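Local coordinates for protein tyrocidine synthase 3 (Brevibacillus parabrevis, PDB 4MRT) that probably carries amino acid and peptide intermediates on a phosphopantetheine arm as a peptidyl carrier domain in the nonribosomal synthesis of tyrocidine, at residues E20-V25 against D35-I40; A49-V54 against V60-K65. The protein carries 1 engineered substitution. One frame throughout, in Å; residues are numbered along the deposited sequence.

Contact 1 (E20-V25 against D35-I40); sequences EIWERV and DNFFQI
Trp22 and Phe37 form a tilted edge-to-face pair. The edge of the Phe37 ring points at the six-membered ring of Trp22, with centroids 4.7 Å apart and planes at 63°. Phe37 CD1 does the touching and lies 3.6 Å from Trp22 CE3, above the indole. The base of the side chain follows the same face, and Phe37 CB comes within 3.5 Å of Trp22 CH2. Phe37 has CG opposite its own N (chi1 -174°), which carries the ring from the loop across the indole.

Apolar contact continues at Ile40. Its CD1 reaches Trp22 CE3 at 4.2 Å, approaching obliquely. Replacing Trp22 with an alanine would probably open a gap beneath Phe37 and Ile40 and leave the Phe37 edge without its aromatic face.

The polar groups mostly serve the loop. Asp35 O lies at the indole edge, 3.7 Å from Trp22 CZ3 and near the ring plane. The Asp35 carboxylate turns to Gly32 N instead, through OD2. Asn36 OD1 accepts from Phe38 N at 2.7 Å, in the carbonyl plane. This Asx turn braces the backbone around Phe37.

In this helical phosphopantetheine carrier fold, the aromatic pair fastens the long loop between the first two helices to helix 13-26. The loop leads to helix 44-58; His43, just before that helix, and Ala44 line the coenzyme A pocket. Val50 of helix 44-58 and Ile31 of the loop also pack on Trp22. Leu26, at the end of helix 13-26, touches both Phe37 and Ile40, and the backbone of Phe37 bonds to Pro71, just before helix 73-81.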
loop_
_atom_site.group_PDB
_atom_site.type_symbol
_atom_site.label_atom_id
_atom_site.label_comp_id
_atom_site.label_asym_id
_atom_site.label_seq_id
_atom_site.Cartn_x
_atom_site.Cartn_y
_atom_site.Cartn_z
ATOM N N GLU A 20 14.091 -2.206 18.399
ATOM C CA GLU A 20 14.922 -3.286 17.857
ATOM C C GLU A 20 14.099 -4.079 16.856
ATOM O O GLU A 20 14.579 -4.466 15.789
ATOM C CB GLU A 20 15.470 -4.227 18.948
ATOM C CG GLU A 20 16.249 -3.612 20.125
ATOM C CD GLU A 20 17.027 -2.323 19.832
ATOM O OE1 GLU A 20 17.701 -2.237 18.779
ATOM O OE2 GLU A 20 17.002 -1.397 20.692
ATOM N N ILE A 21 12.847 -4.318 17.207
ATOM C CA ILE A 21 11.925 -4.956 16.286
ATOM C C ILE A 21 11.773 -4.146 14.976
ATOM O O ILE A 21 11.863 -4.699 13.878
ATOM C CB ILE A 21 10.554 -5.170 16.948
ATOM C CG1 ILE A 21 10.670 -6.258 18.017
ATOM C CG2 ILE A 21 9.523 -5.555 15.903
ATOM C CD1 ILE A 21 9.483 -6.379 18.955
ATOM N N TRP A 22 11.560 -2.845 15.102
ATOM C CA TRP A 22 11.358 -1.978 13.938
ATOM C C TRP A 22 12.620 -1.920 13.066
ATOM O O TRP A 22 12.545 -1.969 11.836
ATOM C CB TRP A 22 11.020 -0.557 14.380
ATOM C CG TRP A 22 9.602 -0.307 14.751
ATOM C CD1 TRP A 22 8.718 -1.187 15.302
ATOM C CD2 TRP A 22 8.910 0.945 14.637
ATOM N NE1 TRP A 22 7.505 -0.565 15.509
ATOM C CE2 TRP A 22 7.597 0.741 15.111
ATOM C CE3 TRP A 22 9.272 2.218 14.169
ATOM C CZ2 TRP A 22 6.640 1.772 15.136
ATOM C CZ3 TRP A 22 8.321 3.236 14.204
ATOM C CH2 TRP A 22 7.031 3.001 14.676
ATOM N N GLU A 23 13.775 -1.802 13.718
ATOM C CA GLU A 23 15.072 -1.747 13.030
ATOM C C GLU A 23 15.321 -3.000 12.204
ATOM O O GLU A 23 15.793 -2.937 11.076
ATOM C CB GLU A 23 16.206 -1.543 14.053
ATOM C CG GLU A 23 16.228 -0.132 14.612
ATOM C CD GLU A 23 17.175 0.053 15.787
ATOM O OE1 GLU A 23 17.289 1.204 16.261
ATOM O OE2 GLU A 23 17.794 -0.943 16.229
ATOM N N ARG A 24 14.991 -4.137 12.787
ATOM C CA ARG A 24 15.146 -5.425 12.138
ATOM C C ARG A 24 14.156 -5.610 10.979
ATOM O O ARG A 24 14.509 -6.174 9.949
ATOM C CB ARG A 24 14.975 -6.508 13.214
ATOM C CG ARG A 24 14.319 -7.822 12.837
ATOM C CD ARG A 24 13.647 -8.382 14.082
ATOM N NE ARG A 24 14.573 -8.399 15.224
ATOM C CZ ARG A 24 14.219 -8.338 16.511
ATOM N NH1 ARG A 24 12.947 -8.246 16.872
ATOM N NH2 ARG A 24 15.152 -8.366 17.457
ATOM N N VAL A 25 12.918 -5.140 11.162
ATOM C CA VAL A 25 11.883 -5.231 10.126
ATOM C C VAL A 25 12.227 -4.273 8.983
ATOM O O VAL A 25 12.189 -4.651 7.822
ATOM C CB VAL A 25 10.466 -5.001 10.724
ATOM C CG1 VAL A 25 9.404 -4.802 9.637
ATOM C CG2 VAL A 25 10.057 -6.182 11.576
ATOM N N ASP A 35 9.628 8.723 15.716
ATOM C CA ASP A 35 9.769 8.566 14.265
ATOM C C ASP A 35 8.477 7.931 13.750
ATOM O O ASP A 35 7.989 6.943 14.291
ATOM C CB ASP A 35 10.938 7.656 13.873
ATOM C CG ASP A 35 12.318 8.275 14.143
ATOM O OD1 ASP A 35 12.415 9.463 14.495
ATOM O OD2 ASP A 35 13.328 7.536 13.991
ATOM N N ASN A 36 7.924 8.500 12.715
ATOM C CA ASN A 36 6.750 7.898 12.088
ATOM C C ASN A 36 7.125 6.669 11.253
ATOM O O ASN A 36 7.880 6.779 10.301
ATOM C CB ASN A 36 6.031 8.919 11.228
ATOM C CG ASN A 36 4.766 8.355 10.618
ATOM O OD1 ASN A 36 4.770 7.259 10.098
ATOM N ND2 ASN A 36 3.675 9.089 10.720
ATOM N N PHE A 37 6.573 5.510 11.603
ATOM C CA PHE A 37 6.862 4.223 10.938
ATOM C C PHE A 37 6.818 4.307 9.415
ATOM O O PHE A 37 7.679 3.750 8.733
ATOM C CB PHE A 37 5.873 3.145 11.425
ATOM C CG PHE A 37 6.152 1.755 10.917
ATOM C CD1 PHE A 37 7.276 1.045 11.353
ATOM C CD2 PHE A 37 5.283 1.135 10.014
ATOM C CE1 PHE A 37 7.526 -0.239 10.903
ATOM C CE2 PHE A 37 5.525 -0.160 9.575
ATOM C CZ PHE A 37 6.648 -0.843 10.007
ATOM N N PHE A 38 5.829 5.036 8.897
ATOM C CA PHE A 38 5.586 5.113 7.473
ATOM C C PHE A 38 6.430 6.154 6.765
ATOM O O PHE A 38 6.416 6.186 5.547
ATOM C CB PHE A 38 4.087 5.332 7.227
ATOM C CG PHE A 38 3.264 4.207 7.775
ATOM C CD1 PHE A 38 3.238 2.998 7.122
ATOM C CD2 PHE A 38 2.622 4.322 9.008
ATOM C CE1 PHE A 38 2.548 1.932 7.647
ATOM C CE2 PHE A 38 1.922 3.267 9.536
ATOM C CZ PHE A 38 1.880 2.073 8.857
ATOM N N GLN A 39 7.155 6.986 7.508
ATOM C CA GLN A 39 8.062 7.969 6.902
ATOM C C GLN A 39 9.508 7.458 6.852
ATOM O O GLN A 39 10.341 8.037 6.182
ATOM C CB GLN A 39 8.024 9.293 7.673
ATOM C CG GLN A 39 6.847 10.177 7.320
ATOM C CD GLN A 39 6.658 11.324 8.290
ATOM O OE1 GLN A 39 7.441 11.517 9.235
ATOM N NE2 GLN A 39 5.604 12.096 8.066
ATOM N N ILE A 40 9.782 6.375 7.563
ATOM C CA ILE A 40 11.126 5.826 7.668
ATOM C C ILE A 40 11.262 4.448 7.000
ATOM O O ILE A 40 12.202 3.692 7.286
ATOM C CB ILE A 40 11.584 5.781 9.141
ATOM C CG1 ILE A 40 10.726 4.839 9.949
ATOM C CG2 ILE A 40 11.543 7.187 9.737
ATOM C CD1 ILE A 40 11.294 4.536 11.304
#

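Contact 2 (A49-V54 against V60-K65)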
loop_
_atom_site.group_PDB
_atom_site.type_symbol
_atom_site.label_atom_id
_atom_site.label_comp_id
_atom_site.label_asym_id
_atom_site.label_seq_id
_atom_site.Cartn_x
_atom_site.Cartn_y
_atom_site.Cartn_z
ATOM N N ALA A 49 4.437 -7.719 9.856
ATOM C CA ALA A 49 5.613 -8.274 10.502
ATOM C C ALA A 49 5.839 -7.624 11.858
ATOM O O ALA A 49 6.163 -8.326 12.816
ATOM C CB ALA A 49 6.844 -8.099 9.631
ATOM N N VAL A 50 5.675 -6.306 11.958
ATOM C CA VAL A 50 5.779 -5.647 13.267
ATOM C C VAL A 50 4.769 -6.203 14.268
ATOM O O VAL A 50 5.146 -6.496 15.407
ATOM C CB VAL A 50 5.666 -4.108 13.200
ATOM C CG1 VAL A 50 5.490 -3.489 14.594
ATOM C CG2 VAL A 50 6.887 -3.523 12.532
ATOM N N ALA A 51 3.503 -6.330 13.859
ATOM C CA ALA A 51 2.442 -6.856 14.718
ATOM C C ALA A 51 2.654 -8.331 15.105
ATOM O O ALA A 51 2.393 -8.734 16.247
ATOM C CB ALA A 51 1.089 -6.674 14.040
ATOM N N ALA A 52 3.134 -9.139 14.167
ATOM C CA ALA A 52 3.493 -10.530 14.485
ATOM C C ALA A 52 4.579 -10.629 15.592
ATOM O O ALA A 52 4.477 -11.456 16.509
ATOM C CB ALA A 52 3.938 -11.265 13.236
ATOM N N GLN A 53 5.598 -9.784 15.512
ATOM C CA GLN A 53 6.702 -9.844 16.468
ATOM C C GLN A 53 6.332 -9.248 17.827
ATOM O O GLN A 53 6.920 -9.629 18.839
ATOM C CB GLN A 53 7.951 -9.164 15.914
ATOM C CG GLN A 53 8.189 -9.533 14.470
ATOM C CD GLN A 53 9.631 -9.571 14.059
ATOM O OE1 GLN A 53 9.962 -10.120 13.008
ATOM N NE2 GLN A 53 10.499 -8.987 14.865
ATOM N N VAL A 54 5.375 -8.319 17.855
ATOM C CA VAL A 54 4.855 -7.813 19.130
ATOM C C VAL A 54 4.072 -8.914 19.850
ATOM O O VAL A 54 4.172 -9.044 21.059
ATOM C CB VAL A 54 3.981 -6.554 18.944
ATOM C CG1 VAL A 54 3.096 -6.282 20.163
ATOM C CG2 VAL A 54 4.849 -5.349 18.651
ATOM N N VAL A 60 0.743 -9.815 23.058
ATOM C CA VAL A 60 -0.229 -8.743 22.875
ATOM C C VAL A 60 -0.645 -8.663 21.402
ATOM O O VAL A 60 0.189 -8.667 20.495
ATOM C CB VAL A 60 0.316 -7.372 23.338
ATOM C CG1 VAL A 60 -0.696 -6.256 23.056
ATOM C CG2 VAL A 60 0.672 -7.409 24.818
ATOM N N GLU A 61 -1.951 -8.599 21.198
ATOM C CA GLU A 61 -2.546 -8.450 19.884
ATOM C C GLU A 61 -2.478 -6.979 19.530
ATOM O O GLU A 61 -3.137 -6.161 20.164
ATOM C CB GLU A 61 -4.010 -8.895 19.920
ATOM C CG GLU A 61 -4.566 -9.309 18.570
ATOM C CD GLU A 61 -4.435 -10.803 18.321
ATOM O OE1 GLU A 61 -5.362 -11.382 17.712
ATOM O OE2 GLU A 61 -3.413 -11.401 18.735
ATOM N N LEU A 62 -1.662 -6.634 18.539
ATOM C CA LEU A 62 -1.579 -5.251 18.072
ATOM C C LEU A 62 -2.490 -5.083 16.858
ATOM O O LEU A 62 -2.108 -5.461 15.750
ATOM C CB LEU A 62 -0.137 -4.899 17.701
ATOM C CG LEU A 62 0.160 -3.515 17.132
ATOM C CD1 LEU A 62 -0.396 -2.445 18.051
ATOM C CD2 LEU A 62 1.656 -3.324 16.928
ATOM N N PRO A 63 -3.696 -4.505 17.053
ATOM C CA PRO A 63 -4.529 -4.310 15.872
ATOM C C PRO A 63 -3.820 -3.375 14.900
ATOM O O PRO A 63 -3.143 -2.430 15.299
ATOM C CB PRO A 63 -5.815 -3.687 16.441
ATOM C CG PRO A 63 -5.801 -4.036 17.904
ATOM C CD PRO A 63 -4.342 -3.962 18.258
ATOM N N LEU A 64 -3.926 -3.671 13.619
ATOM C CA LEU A 64 -3.204 -2.901 12.633
ATOM C C LEU A 64 -3.643 -1.459 12.606
ATOM O O LEU A 64 -2.811 -0.572 12.414
ATOM C CB LEU A 64 -3.302 -3.541 11.261
ATOM C CG LEU A 64 -2.246 -4.616 10.977
ATOM C CD1 LEU A 64 -0.839 -4.067 11.142
ATOM C CD2 LEU A 64 -2.413 -5.861 11.830
ATOM N N LYS A 65 -4.937 -1.226 12.812
ATOM C CA LYS A 65 -5.492 0.119 12.809
ATOM C C LYS A 65 -4.836 0.994 13.880
ATOM O O LYS A 65 -4.676 2.187 13.687
ATOM C CB LYS A 65 -7.028 0.099 12.978
ATOM C CG LYS A 65 -7.524 -0.158 14.398
ATOM C CD LYS A 65 -8.960 -0.671 14.453
ATOM C CE LYS A 65 -9.917 0.260 13.723
ATOM N NZ LYS A 65 -11.335 0.076 14.158
HETATM O O HOH W 1 -0.125 -8.598 17.272
#
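A single water ties Ala51 to Val60 and Leu62 and uses both of its protons. It donates to Ala51 O at 2.7 Å. It also donates to Val60 O, a longer bond of 3.2 Å. In return it accepts from Leu62 N at 2.8 Å. Three backbone groups therefore grip one oxygen, and the water stands where the helix and the extended chain share no direct hydrogen bond.

Beside the water the packing is apolar. Ala51 and Leu62 bring their CA atoms to 5.5 Å, the nearest CA pair of the two segments. The small side chain of Ala51 is consistent with so close an approach. Its CB sits 3.8 Å from Leu62 O and also meets Leu62 CB. Ala51 CB also touches Leu64 CD2 at 4.2 Å, because the end of the Leu64 side chain comes in toward the helix.

Val54 works with both branches. CG1 stands opposite the backbone N (chi1 162°) and lies 3.8 Å from Val60 O, near Val60 CB. CG2 meets Leu62 CD2 at 4.2 Å, and the two side chains run at about a right angle. The same Leu62 methyl also approaches Val50 CG1, so it bridges two residues one helical turn apart.

In the carrier-domain fold this is the linker between helices 44-58 and 64-69, packed on the first of them. The chain runs back along helix 44-58, and helix 64-69 then begins, with Pro63 at its N-cap position. Lys65, in the first turn of that helix, belongs to the coenzyme A pocket. Leu64 also packs on Ala47 and Met48 of helix 44-58. Leu62 touches Leu76 and Tyr79 of helix 73-81, and Val54 reaches Val80 there and Leu18 of helix 13-26.

In the fold
From the N terminus, helix 13-26 comes first. Contact 1 folds the following loop back on it and closes the connection of residues 26-34. The chain then passes His43 and Ala44 into helix 44-58. Contact 2 closes over the last turn of helix 44-58 and residue 59, bringing the linker to helix 64-69 back along helix 44-58. The two loops are in series; they neither nest nor cross. The centres of contacts 1 and 2 are about 13 Å apart, yet the contacts touch. Val50 of contact 2 packs on Phe37 of contact 1. Together they tie helix 13-26, the long loop, helix 44-58 and the start of helix 64-69 into the helical carrier fold.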